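Local coordinates for putative O-acetylhomoserine (Thiol)-lyase (Campylobacter jejuni, PDB 4OC9), which probably uses pyridoxal 5'-phosphate to make homocysteine from O-acetylhomoserine and a sulfur donor, as a member of the trans-sulfuration enzyme family, at residues R355-T360 / S374-P379; Q361-A366 / A416-A421; N145-F150 / D233-F238. All coordinates share one frame; numbering follows the deposited sequence.

Contact 1: residues R355-T360 / S374-P379; sequences RICDKT and SLIIHP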
loop_
_atom_site.group_PDB
_atom_site.type_symbol
_atom_site.label_atom_id
_atom_site.label_comp_id
_atom_site.label_asym_id
_atom_site.label_seq_id
_atom_site.Cartn_x
_atom_site.Cartn_y
_atom_site.Cartn_z
ATOM N N ARG D 355 6.928 25.884 -27.933
ATOM C CA ARG D 355 8.234 26.180 -27.302
ATOM C C ARG D 355 8.090 26.252 -25.804
ATOM O O ARG D 355 8.970 25.817 -25.078
ATOM C CB ARG D 355 8.910 27.466 -27.790
ATOM C CG ARG D 355 9.473 27.402 -29.195
ATOM C CD ARG D 355 10.324 28.627 -29.534
ATOM N NE ARG D 355 9.602 29.896 -29.378
ATOM C CZ ARG D 355 8.785 30.433 -30.291
ATOM N NH1 ARG D 355 8.513 29.798 -31.422
ATOM N NH2 ARG D 355 8.186 31.592 -30.048
ATOM N N ILE D 356 6.993 26.848 -25.362
ATOM C CA ILE D 356 6.709 26.985 -23.953
ATOM C C ILE D 356 6.636 25.613 -23.315
ATOM O O ILE D 356 7.310 25.368 -22.316
ATOM C CB ILE D 356 5.404 27.763 -23.716
ATOM C CG1 ILE D 356 5.571 29.227 -24.146
ATOM C CG2 ILE D 356 5.060 27.768 -22.235
ATOM C CD1 ILE D 356 4.302 30.032 -24.098
ATOM N N CYS D 357 5.811 24.734 -23.858
ATOM C CA CYS D 357 5.691 23.369 -23.316
ATOM C C CYS D 357 7.022 22.618 -23.284
ATOM O O CYS D 357 7.279 21.858 -22.359
ATOM C CB CYS D 357 4.735 22.527 -24.111
ATOM S SG CYS D 357 3.053 23.075 -24.023
ATOM N N ASP D 358 7.888 22.878 -24.257
ATOM C CA ASP D 358 9.187 22.232 -24.315
ATOM C C ASP D 358 10.292 22.899 -23.447
ATOM O O ASP D 358 11.352 22.301 -23.225
ATOM C CB ASP D 358 9.635 22.126 -25.794
ATOM C CG ASP D 358 8.700 21.202 -26.667
ATOM O OD1 ASP D 358 7.806 20.491 -26.156
ATOM O OD2 ASP D 358 8.874 21.162 -27.899
ATOM N N LYS D 359 10.017 24.098 -22.925
ATOM C CA LYS D 359 10.991 24.850 -22.104
ATOM C C LYS D 359 10.834 24.895 -20.608
ATOM O O LYS D 359 11.782 25.278 -19.915
ATOM C CB LYS D 359 10.753 26.349 -22.196
ATOM C CG LYS D 359 12.037 27.113 -22.072
ATOM C CD LYS D 359 12.761 27.255 -23.405
ATOM C CE LYS D 359 14.070 28.077 -23.247
ATOM N NZ LYS D 359 15.139 27.252 -22.640
ATOM N N THR D 360 9.609 24.728 -20.130
ATOM C CA THR D 360 9.378 24.791 -18.698
ATOM C C THR D 360 10.146 23.735 -17.963
ATOM O O THR D 360 10.298 22.640 -18.453
ATOM C CB THR D 360 7.913 24.677 -18.288
ATOM O OG1 THR D 360 7.360 23.493 -18.850
ATOM C CG2 THR D 360 7.115 25.881 -18.737
ATOM N N SER D 374 3.284 21.539 -10.313
ATOM C CA SER D 374 2.655 22.264 -11.402
ATOM C C SER D 374 2.765 21.500 -12.714
ATOM O O SER D 374 3.802 20.933 -12.995
ATOM C CB SER D 374 3.216 23.674 -11.549
ATOM O OG SER D 374 2.913 24.420 -10.391
ATOM N N LEU D 375 1.704 21.536 -13.502
ATOM C CA LEU D 375 1.672 20.835 -14.774
ATOM C C LEU D 375 1.255 21.706 -15.958
ATOM O O LEU D 375 0.566 22.733 -15.816
ATOM C CB LEU D 375 0.652 19.704 -14.701
ATOM C CG LEU D 375 0.752 18.776 -13.496
ATOM C CD1 LEU D 375 -0.355 17.752 -13.551
ATOM C CD2 LEU D 375 2.107 18.101 -13.403
ATOM N N ILE D 376 1.671 21.275 -17.143
ATOM C CA ILE D 376 1.369 22.014 -18.370
ATOM C C ILE D 376 1.037 21.098 -19.512
ATOM O O ILE D 376 1.551 20.004 -19.586
ATOM C CB ILE D 376 2.553 22.935 -18.745
ATOM C CG1 ILE D 376 2.237 23.740 -20.015
ATOM C CG2 ILE D 376 3.833 22.147 -18.942
ATOM C CD1 ILE D 376 3.223 24.856 -20.339
ATOM N N ILE D 377 0.169 21.566 -20.388
ATOM C CA ILE D 377 -0.250 20.834 -21.565
ATOM C C ILE D 377 -0.880 21.729 -22.639
ATOM O O ILE D 377 -1.318 22.826 -22.354
ATOM C CB ILE D 377 -1.289 19.791 -21.209
ATOM C CG1 ILE D 377 -1.187 18.696 -22.319
ATOM C CG2 ILE D 377 -2.644 20.519 -20.912
ATOM C CD1 ILE D 377 -1.514 17.345 -21.778
ATOM N N HIS D 378 -0.872 21.241 -23.882
ATOM C CA HIS D 378 -1.452 21.916 -25.068
ATOM C C HIS D 378 -2.684 21.099 -25.507
ATOM O O HIS D 378 -2.545 20.169 -26.302
ATOM C CB HIS D 378 -0.445 21.907 -26.206
ATOM C CG HIS D 378 -0.938 22.578 -27.445
ATOM N ND1 HIS D 378 -1.782 21.962 -28.343
ATOM C CD2 HIS D 378 -0.665 23.805 -27.957
ATOM C CE1 HIS D 378 -2.026 22.786 -29.346
ATOM N NE2 HIS D 378 -1.366 23.916 -29.133
ATOM N N PRO D 379 -3.882 21.444 -25.011
ATOM C CA PRO D 379 -5.162 20.742 -25.286
ATOM C C PRO D 379 -5.572 20.333 -26.697
ATOM O O PRO D 379 -6.072 19.215 -26.897
ATOM C CB PRO D 379 -6.215 21.714 -24.743
ATOM C CG PRO D 379 -5.508 22.432 -23.665
ATOM C CD PRO D 379 -4.102 22.624 -24.165
#
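The one flat side chain in play, the imidazole of H378, is met by C357 not on its ring but at its root, where SG lies 4.3 Å from H378 CB. The ring itself is held from outside: that of Y350 meets it with planes at about 90°, and NE2 is hydrogen-bonded to K399 O; L38 of a second subunit packs against H378. The centre of the contact is apolar. I376 stretches its CG1 branch out from the strand, CG1 anti to the backbone N (chi1 -179°), which carries CD1 to the helix. There CD1 meets I356 CG2 at 3.9 Å, the two side chains crossing at about a right angle, and C357 SG at 4.1 Å. The small, weakly polar thiol suits its place between I376 and the base of H378. The shorter branch of I376 meets T360 tip to tip, CG2 standing 3.8 Å from OG1, whose polar partner is F363 O. A beta-branched residue serves well here, since one arm reaches I356 and C357 on the helix and the other T360 in the loop that follows. Strand 375-377 belongs to the smaller mixed sheet; the segment 355-359 of helix 350-359 lies across it, the two short axes 8.7 Å apart at closest and roughly antiparallel (148°), with I356 also touching I402 on strand 401-405 and T360 reaching helix 411-422.

Contact 2: residues Q361-A366 / A416-A421; sequences QLFLLA and ADLKQA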
loop_
_atom_site.group_PDB
_atom_site.type_symbol
_atom_site.label_atom_id
_atom_site.label_comp_id
_atom_site.label_asym_id
_atom_site.label_seq_id
_atom_site.Cartn_x
_atom_site.Cartn_y
_atom_site.Cartn_z
ATOM N N GLN D 361 10.658 24.100 -16.788
ATOM C CA GLN D 361 11.426 23.190 -15.915
ATOM C C GLN D 361 10.653 22.758 -14.630
ATOM O O GLN D 361 10.932 21.703 -14.084
ATOM C CB GLN D 361 12.778 23.799 -15.517
ATOM C CG GLN D 361 13.636 24.177 -16.713
ATOM C CD GLN D 361 13.991 22.984 -17.596
ATOM O OE1 GLN D 361 14.291 21.889 -17.100
ATOM N NE2 GLN D 361 14.011 23.198 -18.916
ATOM N N LEU D 362 9.732 23.585 -14.136
ATOM C CA LEU D 362 8.922 23.274 -12.948
ATOM C C LEU D 362 7.550 22.796 -13.384
ATOM O O LEU D 362 6.998 21.890 -12.773
ATOM C CB LEU D 362 8.798 24.443 -11.978
ATOM C CG LEU D 362 10.095 24.868 -11.313
ATOM C CD1 LEU D 362 9.802 26.042 -10.394
ATOM C CD2 LEU D 362 10.707 23.701 -10.534
ATOM N N PHE D 363 6.965 23.456 -14.372
ATOM C CA PHE D 363 5.702 23.014 -14.894
ATOM C C PHE D 363 6.086 21.766 -15.678
ATOM O O PHE D 363 6.913 21.811 -16.591
ATOM C CB PHE D 363 5.039 24.054 -15.755
ATOM C CG PHE D 363 4.431 25.179 -14.975
ATOM C CD1 PHE D 363 5.191 26.250 -14.528
ATOM C CD2 PHE D 363 3.074 25.192 -14.731
ATOM C CE1 PHE D 363 4.600 27.300 -13.848
ATOM C CE2 PHE D 363 2.505 26.223 -14.022
ATOM C CZ PHE D 363 3.279 27.270 -13.565
ATOM N N LEU D 364 5.524 20.634 -15.271
ATOM C CA LEU D 364 5.813 19.381 -15.910
ATOM C C LEU D 364 4.829 19.092 -17.023
ATOM O O LEU D 364 3.612 19.114 -16.822
ATOM C CB LEU D 364 5.741 18.256 -14.875
ATOM C CG LEU D 364 6.644 18.412 -13.664
ATOM C CD1 LEU D 364 6.433 17.300 -12.679
ATOM C CD2 LEU D 364 8.100 18.464 -14.076
ATOM N N LEU D 365 5.363 18.814 -18.208
ATOM C CA LEU D 365 4.550 18.503 -19.360
ATOM C C LEU D 365 3.918 17.147 -19.065
ATOM O O LEU D 365 4.589 16.120 -19.095
ATOM C CB LEU D 365 5.396 18.417 -20.622
ATOM C CG LEU D 365 4.617 18.047 -21.883
ATOM C CD1 LEU D 365 3.507 19.055 -22.134
ATOM C CD2 LEU D 365 5.559 18.010 -23.065
ATOM N N ALA D 366 2.618 17.173 -18.797
ATOM C CA ALA D 366 1.870 15.996 -18.471
ATOM C C ALA D 366 0.367 16.226 -18.598
ATOM O O ALA D 366 -0.107 17.357 -18.736
ATOM C CB ALA D 366 2.190 15.617 -17.063
ATOM N N ALA D 416 8.944 32.702 -12.531
ATOM C CA ALA D 416 10.237 32.718 -13.198
ATOM C C ALA D 416 10.364 31.600 -14.251
ATOM O O ALA D 416 10.957 31.806 -15.309
ATOM C CB ALA D 416 11.370 32.591 -12.185
ATOM N N ASP D 417 9.849 30.416 -13.947
ATOM C CA ASP D 417 9.936 29.294 -14.883
ATOM C C ASP D 417 9.089 29.641 -16.124
ATOM O O ASP D 417 9.506 29.403 -17.256
ATOM C CB ASP D 417 9.442 28.004 -14.213
ATOM C CG ASP D 417 9.577 26.787 -15.109
ATOM O OD1 ASP D 417 10.617 26.629 -15.790
ATOM O OD2 ASP D 417 8.644 25.948 -15.128
ATOM N N LEU D 418 7.885 30.159 -15.917
ATOM C CA LEU D 418 7.016 30.535 -17.059
ATOM C C LEU D 418 7.588 31.684 -17.827
ATOM O O LEU D 418 7.511 31.735 -19.041
ATOM C CB LEU D 418 5.655 30.950 -16.609
ATOM C CG LEU D 418 4.729 29.899 -16.110
ATOM C CD1 LEU D 418 3.491 30.554 -15.559
ATOM C CD2 LEU D 418 4.374 28.963 -17.258
ATOM N N LYS D 419 8.221 32.594 -17.109
ATOM C CA LYS D 419 8.796 33.728 -17.758
ATOM C C LYS D 419 9.851 33.296 -18.768
ATOM O O LYS D 419 9.836 33.739 -19.916
ATOM C CB LYS D 419 9.441 34.672 -16.739
ATOM C CG LYS D 419 9.927 35.991 -17.321
ATOM C CD LYS D 419 10.551 36.869 -16.249
ATOM C CE LYS D 419 10.735 38.308 -16.695
ATOM N NZ LYS D 419 11.616 38.519 -17.860
ATOM N N GLN D 420 10.796 32.489 -18.328
ATOM C CA GLN D 420 11.877 32.073 -19.238
ATOM C C GLN D 420 11.336 31.258 -20.405
ATOM O O GLN D 420 11.839 31.372 -21.519
ATOM C CB GLN D 420 13.065 31.419 -18.473
ATOM C CG GLN D 420 12.789 30.094 -17.761
ATOM C CD GLN D 420 12.688 28.897 -18.700
ATOM O OE1 GLN D 420 13.397 28.819 -19.704
ATOM N NE2 GLN D 420 11.880 27.919 -18.326
ATOM N N ALA D 421 10.297 30.469 -20.169
ATOM C CA ALA D 421 9.733 29.645 -21.245
ATOM C C ALA D 421 9.032 30.517 -22.278
ATOM O O ALA D 421 9.234 30.371 -23.490
ATOM C CB ALA D 421 8.799 28.621 -20.679
#
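The turn Q361-F363, which leads into the short strand 364-365, outermost of its sheet within this chain, is fastened to the C-terminal helix 411-422 by a single carboxylate, that of D417, gripped by three consecutive backbone N-H groups. Q361 N binds OD1 at 2.7 Å along the syn lone pair, in a nearly straight bond. The other oxygen takes two donors that arrive from the same face of its plane: L362 N at 2.8 Å, from well above the carboxylate (58° out of plane), and F363 N at 3.1 Å, almost in line with the C-O bond. D417 can reach this far because its CG is anti to the backbone N (chi1 -177°), sending the carboxylate off the helix and into the turn. Q420, one helical turn further on, bends its amide back so that NE2 gives a second bond to OD1 at 3.1 Å, while also binding K359 O; this second-shell glutamine helps to fix the rotation of the carboxylate. Aspartate is apt here: its short chain has few torsions to fix, and the bonds fix them, while four N-H donors would probably favour the charged form of this buried group. The helix belongs to the smaller, C-terminal domain of this fold and packs beside the turn that leads into its mixed sheet, where L365 bonds to the second subunit. F363 makes the apolar half of the joint. One edge of its ring faces D417 OD2, which lies 3.5 Å from CD1 with ring and carboxylate planes only 16° apart. Over one face sits L418, whose CD2 makes a CH-pi contact 4.1 Å from the ring centroid, offset toward the rim, while its CG packs tightly against CE1 at 3.4 Å. L418 also touches V303 of the long helix 276-309.

Contact 3: residues N145-F150 / D233-F238; sequences NTKAIF and DRYKAF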
loop_
_atom_site.group_PDB
_atom_site.type_symbol
_atom_site.label_atom_id
_atom_site.label_comp_id
_atom_site.label_asym_id
_atom_site.label_seq_id
_atom_site.Cartn_x
_atom_site.Cartn_y
_atom_site.Cartn_z
ATOM N N ASN D 145 -38.024 12.142 -22.552
ATOM C CA ASN D 145 -37.020 11.073 -22.509
ATOM C C ASN D 145 -35.660 11.542 -21.959
ATOM O O ASN D 145 -34.743 10.732 -21.771
ATOM C CB ASN D 145 -36.834 10.459 -23.883
ATOM C CG ASN D 145 -38.073 9.745 -24.368
ATOM O OD1 ASN D 145 -38.825 9.144 -23.579
ATOM N ND2 ASN D 145 -38.273 9.765 -25.679
ATOM N N THR D 146 -35.547 12.843 -21.717
ATOM C CA THR D 146 -34.340 13.441 -21.181
ATOM C C THR D 146 -34.276 13.052 -19.715
ATOM O O THR D 146 -35.119 13.470 -18.901
ATOM C CB THR D 146 -34.346 14.968 -21.326
ATOM O OG1 THR D 146 -34.447 15.324 -22.712
ATOM C CG2 THR D 146 -33.048 15.558 -20.732
ATOM N N LYS D 147 -33.253 12.288 -19.355
ATOM C CA LYS D 147 -33.112 11.829 -17.955
ATOM C C LYS D 147 -32.076 12.542 -17.068
ATOM O O LYS D 147 -32.058 12.343 -15.852
ATOM C CB LYS D 147 -32.758 10.355 -17.978
ATOM C CG LYS D 147 -33.696 9.536 -18.823
ATOM C CD LYS D 147 -35.145 9.717 -18.422
ATOM C CE LYS D 147 -36.010 8.729 -19.180
ATOM N NZ LYS D 147 -37.428 9.014 -18.888
ATOM N N ALA D 148 -31.201 13.343 -17.674
ATOM C CA ALA D 148 -30.190 14.051 -16.897
ATOM C C ALA D 148 -29.658 15.288 -17.613
ATOM O O ALA D 148 -29.657 15.370 -18.850
ATOM C CB ALA D 148 -29.039 13.120 -16.552
ATOM N N ILE D 149 -29.255 16.254 -16.797
ATOM C CA ILE D 149 -28.685 17.535 -17.239
ATOM C C ILE D 149 -27.292 17.565 -16.589
ATOM O O ILE D 149 -27.180 17.669 -15.359
ATOM C CB ILE D 149 -29.543 18.712 -16.821
ATOM C CG1 ILE D 149 -30.904 18.625 -17.547
ATOM C CG2 ILE D 149 -28.828 19.988 -17.190
ATOM C CD1 ILE D 149 -31.920 19.676 -17.150
ATOM N N PHE D 150 -26.259 17.424 -17.430
ATOM C CA PHE D 150 -24.890 17.359 -16.976
ATOM C C PHE D 150 -24.044 18.551 -17.311
ATOM O O PHE D 150 -24.053 19.016 -18.445
ATOM C CB PHE D 150 -24.226 16.138 -17.602
ATOM C CG PHE D 150 -22.849 15.856 -17.064
ATOM C CD1 PHE D 150 -21.734 16.464 -17.612
ATOM C CD2 PHE D 150 -22.676 14.968 -16.014
ATOM C CE1 PHE D 150 -20.479 16.219 -17.102
ATOM C CE2 PHE D 150 -21.413 14.721 -15.504
ATOM C CZ PHE D 150 -20.318 15.354 -16.048
ATOM N N ASP D 233 -42.730 9.687 -13.197
ATOM C CA ASP D 233 -42.873 8.950 -14.452
ATOM C C ASP D 233 -41.631 8.992 -15.336
ATOM O O ASP D 233 -41.471 8.183 -16.249
ATOM C CB ASP D 233 -44.036 9.528 -15.277
ATOM C CG ASP D 233 -45.391 9.384 -14.599
ATOM O OD1 ASP D 233 -45.482 8.717 -13.537
ATOM O OD2 ASP D 233 -46.372 9.936 -15.162
ATOM N N ARG D 234 -40.774 9.969 -15.100
ATOM C CA ARG D 234 -39.572 10.090 -15.898
ATOM C C ARG D 234 -38.526 9.018 -15.492
ATOM O O ARG D 234 -37.676 8.647 -16.311
ATOM C CB ARG D 234 -39.006 11.493 -15.737
ATOM C CG ARG D 234 -37.853 11.784 -16.662
ATOM C CD ARG D 234 -37.306 13.186 -16.457
ATOM N NE ARG D 234 -38.272 14.256 -16.737
ATOM C CZ ARG D 234 -38.499 14.788 -17.944
ATOM N NH1 ARG D 234 -37.892 14.335 -19.042
ATOM N NH2 ARG D 234 -39.377 15.769 -18.058
ATOM N N TYR D 235 -38.635 8.483 -14.268
ATOM C CA TYR D 235 -37.693 7.476 -13.792
ATOM C C TYR D 235 -38.350 6.168 -13.349
ATOM O O TYR D 235 -38.507 5.889 -12.152
ATOM C CB TYR D 235 -36.818 8.054 -12.673
ATOM C CG TYR D 235 -36.095 9.282 -13.129
ATOM C CD1 TYR D 235 -35.012 9.188 -14.007
ATOM C CD2 TYR D 235 -36.483 10.553 -12.695
ATOM C CE1 TYR D 235 -34.346 10.311 -14.445
ATOM C CE2 TYR D 235 -35.834 11.682 -13.141
ATOM C CZ TYR D 235 -34.765 11.555 -14.019
ATOM O OH TYR D 235 -34.082 12.684 -14.455
ATOM N N LYS D 236 -38.688 5.334 -14.324
ATOM C CA LYS D 236 -39.324 4.039 -14.017
ATOM C C LYS D 236 -38.435 3.003 -13.320
ATOM O O LYS D 236 -38.939 2.231 -12.506
ATOM C CB LYS D 236 -40.089 3.502 -15.217
ATOM C CG LYS D 236 -41.283 4.415 -15.444
ATOM C CD LYS D 236 -42.132 4.114 -16.644
ATOM C CE LYS D 236 -43.147 5.244 -16.763
ATOM N NZ LYS D 236 -43.948 5.230 -18.014
ATOM N N ALA D 237 -37.122 3.056 -13.546
ATOM C CA ALA D 237 -36.209 2.112 -12.897
ATOM C C ALA D 237 -36.328 2.219 -11.376
ATOM O O ALA D 237 -36.131 1.243 -10.663
ATOM C CB ALA D 237 -34.793 2.371 -13.336
ATOM N N PHE D 238 -36.695 3.386 -10.873
ATOM C CA PHE D 238 -36.851 3.591 -9.419
ATOM C C PHE D 238 -38.295 3.423 -8.910
ATOM O O PHE D 238 -38.587 3.634 -7.730
ATOM C CB PHE D 238 -36.344 5.000 -9.032
ATOM C CG PHE D 238 -34.881 5.206 -9.280
ATOM C CD1 PHE D 238 -33.948 4.862 -8.304
ATOM C CD2 PHE D 238 -34.424 5.710 -10.483
ATOM C CE1 PHE D 238 -32.589 5.031 -8.522
ATOM C CE2 PHE D 238 -33.059 5.873 -10.708
ATOM C CZ PHE D 238 -32.146 5.540 -9.731
#
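R234 leaves the backbone with CG anti to N (chi1 -173°) and then kinks at chi3 (-62°), a shape that lays its guanidinium beside the start of the strand, within bonding range of T146. K147 answers from the strand: a bend at chi2 (-54°) followed by an extended end turns its ammonium toward the loop. NH1 of R234 donates to T146 O at 2.9 Å, well off straight and tilted from the guanidinium plane. In return K147 NZ meets R234 O at 2.6 Å, in the carbonyl plane and on a lone pair. The next loop residue, Y235, gives its hydroxyl to K147 O, at 2.5 Å between OH and O, shorter than usual and of doubtful exact length; the carbonyl lies at the ring edge, near its plane. Strand 146-152 is an inner strand of the large seven-stranded sheet, the core of the fold-type-I PLP enzymes, and the loop 233-238 docks on its N-terminal end. The backbone of K147 departs from the extended strand form, its psi near zero, which is consistent with the consecutive carbonyls of T146 and K147 both serving the loop. Long, polar-tipped side chains suit such a place, since they can span the gap to backbone oxygens while their shafts pack: R234 CG lies 4.0 Å above the plane of the Y235 ring, offset toward its rim, and K147 CB is 3.9 Å from CE1 of that ring. The two like charges stay apart, K147 NZ 5.3 Å from R234 NH1, each using buried carbonyls as counterparts. R234 has further acceptors in D143 O and H174 O, and Y235 OH also receives V177 N from the neighbouring strand.

All three contacts are largely buried; contacts 2 and 3 each have one exposed residue at the margin, Q361 and N145, and contact 1 none. Contacts 1 and 2 share one structural unit: helix 350-359 runs on through the turn to strand 364-365, which pairs with strand 375-377 through the backbones of L364, S374 and I376, and their centres lie 7 Å apart. Contact 1 joins helix to sheet by mainly apolar packing, whereas contact 2 gathers backbone N-H groups on a carboxylate beside the outermost strand of this chain's sheet. Contact 3 sits across the chain's centre, about 42 Å and 46 Å from the other two between centres, at the N-terminal end of a strand of the large sheet. Its chemistry is the converse of contact 2: side-chain donors seek backbone carbonyls.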